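PDB 1RVK: isomerase/lactonizing enzyme from Agrobacterium tumefaciens, which is of unknown specific function but, as a magnesium-bound member of the enolase superfamily, probably abstracts the proton alpha to a carboxylate to form an enolate intermediate. Local coordinates for residues 112-117 with 369-374; 135-140 with 158-163; 145-150 with 154-159. All coordinates share one frame; numbering follows the deposited sequence.

Contact 1: 112-117 with 369-374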
loop_
_atom_site.group_PDB
_atom_site.type_symbol
_atom_site.label_atom_id
_atom_site.label_comp_id
_atom_site.label_asym_id
_atom_site.label_seq_id
_atom_site.Cartn_x
_atom_site.Cartn_y
_atom_site.Cartn_z
ATOM N N ALA A 112 4.146 -6.164 -20.180
ATOM C CA ALA A 112 3.123 -6.047 -21.212
ATOM C C ALA A 112 2.946 -4.586 -21.607
ATOM O O ALA A 112 2.825 -4.264 -22.789
ATOM C CB ALA A 112 1.796 -6.617 -20.710
ATOM N N GLY A 113 2.933 -3.704 -20.609
ATOM C CA GLY A 113 2.768 -2.283 -20.872
ATOM C C GLY A 113 3.922 -1.683 -21.654
ATOM O O GLY A 113 3.715 -0.943 -22.617
ATOM N N ARG A 114 5.145 -1.993 -21.238
ATOM C CA ARG A 114 6.311 -1.475 -21.935
ATOM C C ARG A 114 6.383 -2.049 -23.350
ATOM O O ARG A 114 6.727 -1.340 -24.293
ATOM C CB ARG A 114 7.591 -1.802 -21.161
ATOM C CG ARG A 114 7.792 -0.951 -19.907
ATOM C CD ARG A 114 9.101 -1.298 -19.198
ATOM N NE ARG A 114 9.265 -0.548 -17.953
ATOM C CZ ARG A 114 10.028 0.534 -17.816
ATOM N NH1 ARG A 114 10.716 1.006 -18.848
ATOM N NH2 ARG A 114 10.095 1.154 -16.643
ATOM N N SER A 115 6.044 -3.326 -23.497
ATOM C CA SER A 115 6.074 -3.973 -24.807
ATOM C C SER A 115 5.075 -3.344 -25.778
ATOM O O SER A 115 5.331 -3.270 -26.985
ATOM C CB SER A 115 5.775 -5.469 -24.672
ATOM O OG SER A 115 6.759 -6.119 -23.881
ATOM N N LEU A 116 3.942 -2.891 -25.250
ATOM C CA LEU A 116 2.899 -2.281 -26.071
ATOM C C LEU A 116 2.968 -0.754 -26.080
ATOM O O LEU A 116 2.270 -0.102 -26.855
ATOM C CB LEU A 116 1.518 -2.718 -25.569
ATOM C CG LEU A 116 1.209 -4.217 -25.554
ATOM C CD1 LEU A 116 -0.102 -4.452 -24.822
ATOM C CD2 LEU A 116 1.137 -4.751 -26.976
ATOM N N GLY A 117 3.812 -0.191 -25.220
ATOM C CA GLY A 117 3.935 1.255 -25.138
ATOM C C GLY A 117 2.670 1.855 -24.549
ATOM O O GLY A 117 2.227 2.927 -24.961
ATOM N N GLU A 369 7.250 3.580 -13.949
ATOM C CA GLU A 369 8.312 3.937 -13.023
ATOM C C GLU A 369 9.521 4.354 -13.865
ATOM O O GLU A 369 10.022 3.582 -14.685
ATOM C CB GLU A 369 8.627 2.757 -12.093
ATOM C CG GLU A 369 7.403 2.325 -11.269
ATOM C CD GLU A 369 7.708 1.301 -10.185
ATOM O OE1 GLU A 369 8.324 0.262 -10.488
ATOM O OE2 GLU A 369 7.314 1.529 -9.020
ATOM N N ASP A 370 9.951 5.597 -13.675
ATOM C CA ASP A 370 11.079 6.177 -14.412
ATOM C C ASP A 370 12.372 5.700 -13.756
ATOM O O ASP A 370 13.013 6.430 -12.999
ATOM C CB ASP A 370 10.975 7.706 -14.353
ATOM C CG ASP A 370 11.781 8.398 -15.437
ATOM O OD1 ASP A 370 11.759 9.647 -15.476
ATOM O OD2 ASP A 370 12.430 7.702 -16.247
ATOM N N ILE A 371 12.750 4.464 -14.066
ATOM C CA ILE A 371 13.920 3.831 -13.474
ATOM C C ILE A 371 15.288 4.360 -13.893
ATOM O O ILE A 371 15.589 4.482 -15.080
ATOM C CB ILE A 371 13.876 2.311 -13.730
ATOM C CG1 ILE A 371 12.519 1.765 -13.272
ATOM C CG2 ILE A 371 15.006 1.619 -12.981
ATOM C CD1 ILE A 371 12.281 0.316 -13.622
ATOM N N ASP A 372 16.114 4.674 -12.899
ATOM C CA ASP A 372 17.466 5.160 -13.151
ATOM C C ASP A 372 18.354 3.920 -13.124
ATOM O O ASP A 372 18.945 3.593 -12.093
ATOM C CB ASP A 372 17.903 6.135 -12.053
ATOM C CG ASP A 372 19.188 6.881 -12.403
ATOM O OD1 ASP A 372 20.008 6.341 -13.176
ATOM O OD2 ASP A 372 19.383 8.005 -11.892
ATOM N N PHE A 373 18.434 3.224 -14.253
ATOM C CA PHE A 373 19.236 2.006 -14.338
ATOM C C PHE A 373 20.716 2.244 -14.062
ATOM O O PHE A 373 21.404 1.369 -13.530
ATOM C CB PHE A 373 19.062 1.350 -15.709
ATOM C CG PHE A 373 17.660 0.881 -15.978
ATOM C CD1 PHE A 373 16.748 1.706 -16.629
ATOM C CD2 PHE A 373 17.242 -0.375 -15.551
ATOM C CE1 PHE A 373 15.439 1.287 -16.852
ATOM C CE2 PHE A 373 15.934 -0.804 -15.767
ATOM C CZ PHE A 373 15.030 0.030 -16.419
ATOM N N THR A 374 21.203 3.428 -14.418
ATOM C CA THR A 374 22.604 3.763 -14.191
ATOM C C THR A 374 22.903 3.826 -12.697
ATOM O O THR A 374 23.933 3.329 -12.245
ATOM C CB THR A 374 22.964 5.115 -14.836
ATOM O OG1 THR A 374 22.771 5.027 -16.253
ATOM C CG2 THR A 374 24.410 5.475 -14.546
HETATM O O HOH W 1 7.829 0.762 -14.915
#

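Contact 2: 135-140 with 158-163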
loop_
_atom_site.group_PDB
_atom_site.type_symbol
_atom_site.label_atom_id
_atom_site.label_comp_id
_atom_site.label_asym_id
_atom_site.label_seq_id
_atom_site.Cartn_x
_atom_site.Cartn_y
_atom_site.Cartn_z
ATOM N N GLY A 135 -3.177 12.297 2.657
ATOM C CA GLY A 135 -1.837 12.261 3.211
ATOM C C GLY A 135 -1.848 11.250 4.336
ATOM O O GLY A 135 -2.501 11.467 5.353
ATOM N N SER A 136 -1.129 10.146 4.147
ATOM C CA SER A 136 -1.068 9.075 5.136
ATOM C C SER A 136 0.133 9.300 6.052
ATOM O O SER A 136 1.279 9.106 5.646
ATOM C CB SER A 136 -0.953 7.729 4.411
ATOM O OG SER A 136 -1.454 6.665 5.199
ATOM N N ILE A 137 -0.142 9.704 7.288
ATOM C CA ILE A 137 0.900 10.002 8.269
ATOM C C ILE A 137 1.515 8.778 8.943
ATOM O O ILE A 137 0.804 7.864 9.363
ATOM C CB ILE A 137 0.351 10.937 9.367
ATOM C CG1 ILE A 137 -0.253 12.188 8.726
ATOM C CG2 ILE A 137 1.471 11.334 10.323
ATOM C CD1 ILE A 137 -0.955 13.106 9.711
HETATM N N MSE A 138 2.843 8.771 9.049
HETATM C CA MSE A 138 3.565 7.669 9.691
HETATM C C MSE A 138 3.104 7.423 11.122
HETATM O O MSE A 138 2.524 8.303 11.765
HETATM C CB MSE A 138 5.069 7.956 9.747
HETATM C CG MSE A 138 5.810 7.866 8.432
HETATM SE SE MSE A 138 7.735 7.894 8.733
HETATM C CE MSE A 138 8.301 7.274 6.997
ATOM N N CYS A 139 3.386 6.222 11.620
ATOM C CA CYS A 139 3.046 5.855 12.988
ATOM C C CYS A 139 3.704 6.859 13.925
ATOM O O CYS A 139 4.716 7.468 13.580
ATOM C CB CYS A 139 3.570 4.455 13.317
ATOM S SG CYS A 139 2.760 3.119 12.416
ATOM N N GLY A 140 3.134 7.021 15.112
ATOM C CA GLY A 140 3.694 7.956 16.070
ATOM C C GLY A 140 5.078 7.571 16.562
ATOM O O GLY A 140 5.492 6.414 16.467
ATOM N N GLU A 158 -1.904 20.631 9.559
ATOM C CA GLU A 158 -2.053 21.957 8.966
ATOM C C GLU A 158 -1.145 22.076 7.746
ATOM O O GLU A 158 -1.534 22.630 6.719
ATOM C CB GLU A 158 -1.696 23.043 9.981
ATOM C CG GLU A 158 -2.681 23.159 11.127
ATOM C CD GLU A 158 -2.369 24.328 12.039
ATOM O OE1 GLU A 158 -2.374 25.482 11.554
ATOM O OE2 GLU A 158 -2.119 24.094 13.238
ATOM N N THR A 159 0.067 21.548 7.866
ATOM C CA THR A 159 1.031 21.587 6.776
ATOM C C THR A 159 0.536 20.794 5.565
ATOM O O THR A 159 0.714 21.216 4.423
ATOM C CB THR A 159 2.392 21.025 7.241
ATOM O OG1 THR A 159 2.937 21.882 8.255
ATOM C CG2 THR A 159 3.368 20.937 6.080
ATOM N N LEU A 160 -0.095 19.651 5.815
ATOM C CA LEU A 160 -0.606 18.824 4.723
ATOM C C LEU A 160 -1.786 19.482 4.006
ATOM O O LEU A 160 -1.937 19.342 2.793
ATOM C CB LEU A 160 -1.010 17.444 5.255
ATOM C CG LEU A 160 0.127 16.615 5.860
ATOM C CD1 LEU A 160 -0.442 15.306 6.394
ATOM C CD2 LEU A 160 1.217 16.349 4.814
ATOM N N VAL A 161 -2.623 20.200 4.749
ATOM C CA VAL A 161 -3.762 20.877 4.139
ATOM C C VAL A 161 -3.223 21.974 3.225
ATOM O O VAL A 161 -3.724 22.179 2.121
ATOM C CB VAL A 161 -4.695 21.491 5.212
ATOM C CG1 VAL A 161 -5.731 22.394 4.559
ATOM C CG2 VAL A 161 -5.398 20.373 5.980
ATOM N N LYS A 162 -2.189 22.666 3.688
ATOM C CA LYS A 162 -1.573 23.726 2.898
ATOM C C LYS A 162 -1.028 23.147 1.588
ATOM O O LYS A 162 -1.113 23.785 0.536
ATOM C CB LYS A 162 -0.441 24.382 3.694
ATOM C CG LYS A 162 0.238 25.545 2.984
ATOM C CD LYS A 162 1.331 26.153 3.857
ATOM C CE LYS A 162 2.014 27.325 3.165
ATOM N NZ LYS A 162 2.661 26.918 1.885
ATOM N N ARG A 163 -0.475 21.938 1.660
ATOM C CA ARG A 163 0.080 21.260 0.487
ATOM C C ARG A 163 -0.999 20.931 -0.542
ATOM O O ARG A 163 -0.713 20.815 -1.734
ATOM C CB ARG A 163 0.792 19.969 0.906
ATOM C CG ARG A 163 1.291 19.114 -0.253
ATOM C CD ARG A 163 2.374 19.807 -1.068
ATOM N NE ARG A 163 2.842 18.965 -2.170
ATOM C CZ ARG A 163 2.198 18.803 -3.324
ATOM N NH1 ARG A 163 1.051 19.430 -3.548
ATOM N NH2 ARG A 163 2.701 18.004 -4.256
#

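Contact 3: 145-150 with 154-159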
loop_
_atom_site.group_PDB
_atom_site.type_symbol
_atom_site.label_atom_id
_atom_site.label_comp_id
_atom_site.label_asym_id
_atom_site.label_seq_id
_atom_site.Cartn_x
_atom_site.Cartn_y
_atom_site.Cartn_z
ATOM N N GLY A 145 9.021 17.325 18.280
ATOM C CA GLY A 145 8.652 18.060 17.082
ATOM C C GLY A 145 8.233 17.176 15.918
ATOM O O GLY A 145 7.811 17.674 14.875
ATOM N N GLY A 146 8.349 15.863 16.093
ATOM C CA GLY A 146 7.963 14.940 15.038
ATOM C C GLY A 146 6.503 14.555 15.190
ATOM O O GLY A 146 5.616 15.306 14.792
ATOM N N LEU A 147 6.263 13.374 15.755
ATOM C CA LEU A 147 4.908 12.885 15.997
ATOM C C LEU A 147 4.899 12.303 17.408
ATOM O O LEU A 147 4.433 11.190 17.642
ATOM C CB LEU A 147 4.535 11.813 14.965
ATOM C CG LEU A 147 4.422 12.320 13.521
ATOM C CD1 LEU A 147 4.190 11.153 12.572
ATOM C CD2 LEU A 147 3.283 13.328 13.417
ATOM N N ALA A 148 5.415 13.082 18.353
ATOM C CA ALA A 148 5.508 12.647 19.744
ATOM C C ALA A 148 4.289 12.982 20.588
ATOM O O ALA A 148 3.999 12.294 21.565
ATOM C CB ALA A 148 6.746 13.253 20.386
ATOM N N THR A 149 3.575 14.036 20.215
ATOM C CA THR A 149 2.411 14.467 20.978
ATOM C C THR A 149 1.179 14.683 20.112
ATOM O O THR A 149 1.271 14.754 18.886
ATOM C CB THR A 149 2.695 15.800 21.683
ATOM O OG1 THR A 149 2.733 16.845 20.703
ATOM C CG2 THR A 149 4.040 15.756 22.398
ATOM N N PRO A 150 0.000 14.787 20.746
ATOM C CA PRO A 150 -1.229 15.011 19.982
ATOM C C PRO A 150 -1.090 16.305 19.187
ATOM O O PRO A 150 -1.520 16.395 18.038
ATOM C CB PRO A 150 -2.294 15.108 21.072
ATOM C CG PRO A 150 -1.795 14.129 22.090
ATOM C CD PRO A 150 -0.308 14.464 22.152
ATOM N N GLY A 154 -1.500 17.604 15.022
ATOM C CA GLY A 154 -2.299 18.735 14.592
ATOM C C GLY A 154 -1.496 19.688 13.729
ATOM O O GLY A 154 -1.981 20.179 12.715
ATOM N N ARG A 155 -0.259 19.948 14.135
ATOM C CA ARG A 155 0.609 20.855 13.397
ATOM C C ARG A 155 0.979 20.287 12.033
ATOM O O ARG A 155 1.011 21.008 11.036
ATOM C CB ARG A 155 1.878 21.141 14.205
ATOM C CG ARG A 155 1.633 21.951 15.472
ATOM C CD ARG A 155 1.229 23.385 15.149
ATOM N NE ARG A 155 0.947 24.160 16.356
ATOM C CZ ARG A 155 0.806 25.484 16.386
ATOM N NH1 ARG A 155 0.924 26.198 15.273
ATOM N NH2 ARG A 155 0.547 26.096 17.535
ATOM N N PHE A 156 1.260 18.990 11.977
ATOM C CA PHE A 156 1.616 18.395 10.700
ATOM C C PHE A 156 0.404 18.418 9.771
ATOM O O PHE A 156 0.537 18.655 8.570
ATOM C CB PHE A 156 2.118 16.961 10.898
ATOM C CG PHE A 156 2.693 16.348 9.653
ATOM C CD1 PHE A 156 3.521 17.092 8.813
ATOM C CD2 PHE A 156 2.437 15.017 9.335
ATOM C CE1 PHE A 156 4.089 16.519 7.674
ATOM C CE2 PHE A 156 2.997 14.435 8.203
ATOM C CZ PHE A 156 3.827 15.186 7.367
ATOM N N ALA A 157 -0.781 18.189 10.333
ATOM C CA ALA A 157 -2.011 18.196 9.547
ATOM C C ALA A 157 -2.214 19.545 8.859
ATOM O O ALA A 157 -2.649 19.603 7.711
ATOM C CB ALA A 157 -3.208 17.875 10.442
ATOM N N GLU A 158 -1.904 20.631 9.559
ATOM C CA GLU A 158 -2.053 21.957 8.966
ATOM C C GLU A 158 -1.145 22.076 7.746
ATOM O O GLU A 158 -1.534 22.630 6.719
ATOM C CB GLU A 158 -1.696 23.043 9.981
ATOM C CG GLU A 158 -2.681 23.159 11.127
ATOM C CD GLU A 158 -2.369 24.328 12.039
ATOM O OE1 GLU A 158 -2.374 25.482 11.554
ATOM O OE2 GLU A 158 -2.119 24.094 13.238
ATOM N N THR A 159 0.067 21.548 7.866
ATOM C CA THR A 159 1.031 21.587 6.776
ATOM C C THR A 159 0.536 20.794 5.565
ATOM O O THR A 159 0.714 21.216 4.423
ATOM C CB THR A 159 2.392 21.025 7.241
ATOM O OG1 THR A 159 2.937 21.882 8.255
ATOM C CG2 THR A 159 3.368 20.937 6.080
#

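Contact 1: 112-117 with 369-374
R114 reaches from the last turn of helix 98-116, in the N-terminal domain of the enolase fold, to the backbone of E369 and the side chain of I371 in the chain's late segment 369-374. Its NH2 lies 3.1 Å from E369 O, which sits at the edge of the guanidinium, near its plane. The same NH2 donates to a water at 2.9 Å, and that water accepts a second bond from E369 N, so a single nitrogen approaches both backbone polar atoms of E369, one of them through the water. I371 supplies the apolar part of the contact: its CD1 comes within 3.8 Å of R114 NH2, meeting the guanidinium obliquely.

The arginine spans the gap because its chain runs straight from CG to NE (chi2 -179°, chi3 -176°). Its NE forms a salt bridge with D110 of its own helix, which helps fix the guanidinium while NH2 reaches toward segment 369-374. Strand 47-52 lines the same region, with H49 touching both R114 and I371. Beyond R114 the helix closes in a Schellman motif with G117 at positive phi. On the other side, D372 occupies the N-cap of helix 373-378 and bonds through OD1 to F375 N. Just before that N-cap, I371 turns its second branch to the ring of F373: CG2 stands 3.6 Å above the plane of F373, over the ring centre.

Contact 2: 135-140 with 158-163
The beta-alpha-beta crossover made by strand 130-137, helix 150-163 and strand 167-171 belongs to the barrel domain of the enolase fold, and here I137, the last residue of the first strand, meets L160 of the returning helix. One methyl does the touching from the helix side: L160 CD1 lies 3.9 Å from I137 CG1, with I137 CD1 almost as close at 4.0 Å. The two side chains approach at a slant, and this methyl rests against both carbons of the isoleucine's longer branch, CG1 and CD1. L160 reaches the strand because CD1 continues the chain away from CA (chi2 178°) and its side chain leaves the helix toward strand 130-137.

At G135, two residues back, the strand turns its backbone, with no side chain, to the same helix. The leucine methyl, L160 CD1, comes to 4.6 Å from G135 CA and 4.5 Å from G135 O, and the two backbones draw together, with 6.8 Å between the CA atoms of G135 and L160. The strand is fixed by backbone bonds from G135 and I137 to K169 on the neighbouring strand 167-171. L160 packs further on L333 of strand 328-333, while I137 spreads over I168 and L170. The side-chain contact across the pair is purely apolar, with the leucine methyl also brushing the backbone of G135, so strand and helix are held here by shape and burial of apolar surface, and the directional bonds run between neighbouring strands.

Contact 3: 145-150 with 154-159
L147 CD2 approaches the F156 ring obliquely, the leucine coming from the loop that leads into helix 150-163 and the phenylalanine from that helix's second turn. The nearest ring atom is F156 CD2, 4.5 Å from L147 CD2, so the contact is a loose apolar touch with little overlap. F156 carries its ring away from the helix with CG anti to the backbone N (chi1 -172°), and the ring so extended comes up to the leucine's branched end. L147 starts off at an angle to the helix, but its CD2 branch brings it across.

Nearer the helix start the contact is one of backbone. G154 N donates to P150 O at 3.2 Å, with an N-H...O angle of 157° and in the carbonyl plane, which is the regular i to i+4 bond of the first helical turn. Just before P150, T149 takes the N-cap position, its OG1 accepting from D152 N, and L147 N is held in turn by D141 OD1.

Around this start, P150 leans on K188 of helix 183-197, whereas L147 and F156 face strand 130-137, where both touch I137; L147 also touches H334 and F156 touches P335, both in a loop that follows strand 328-333.

In the fold
Contacts 2 and 3 are neighbours in the barrel, their centres 8 Å apart. Both use helix 150-163, sharing E158 and T159, and both pack around I137 at the end of strand 130-137: L147 CD1 lies 3.5 Å from I137 CG2, and F156 touches I137 as well. The strand comes first along the chain, then the loop of contact 3, then the helix. Contact 1 lies about 31 Å from contact 2 and 38 Å from contact 3, centre to centre, and touches neither. Its two segments bracket the others in sequence, joining the N-terminal domain to the chain's end after the barrel has been completed, so that the tail returns to the first domain.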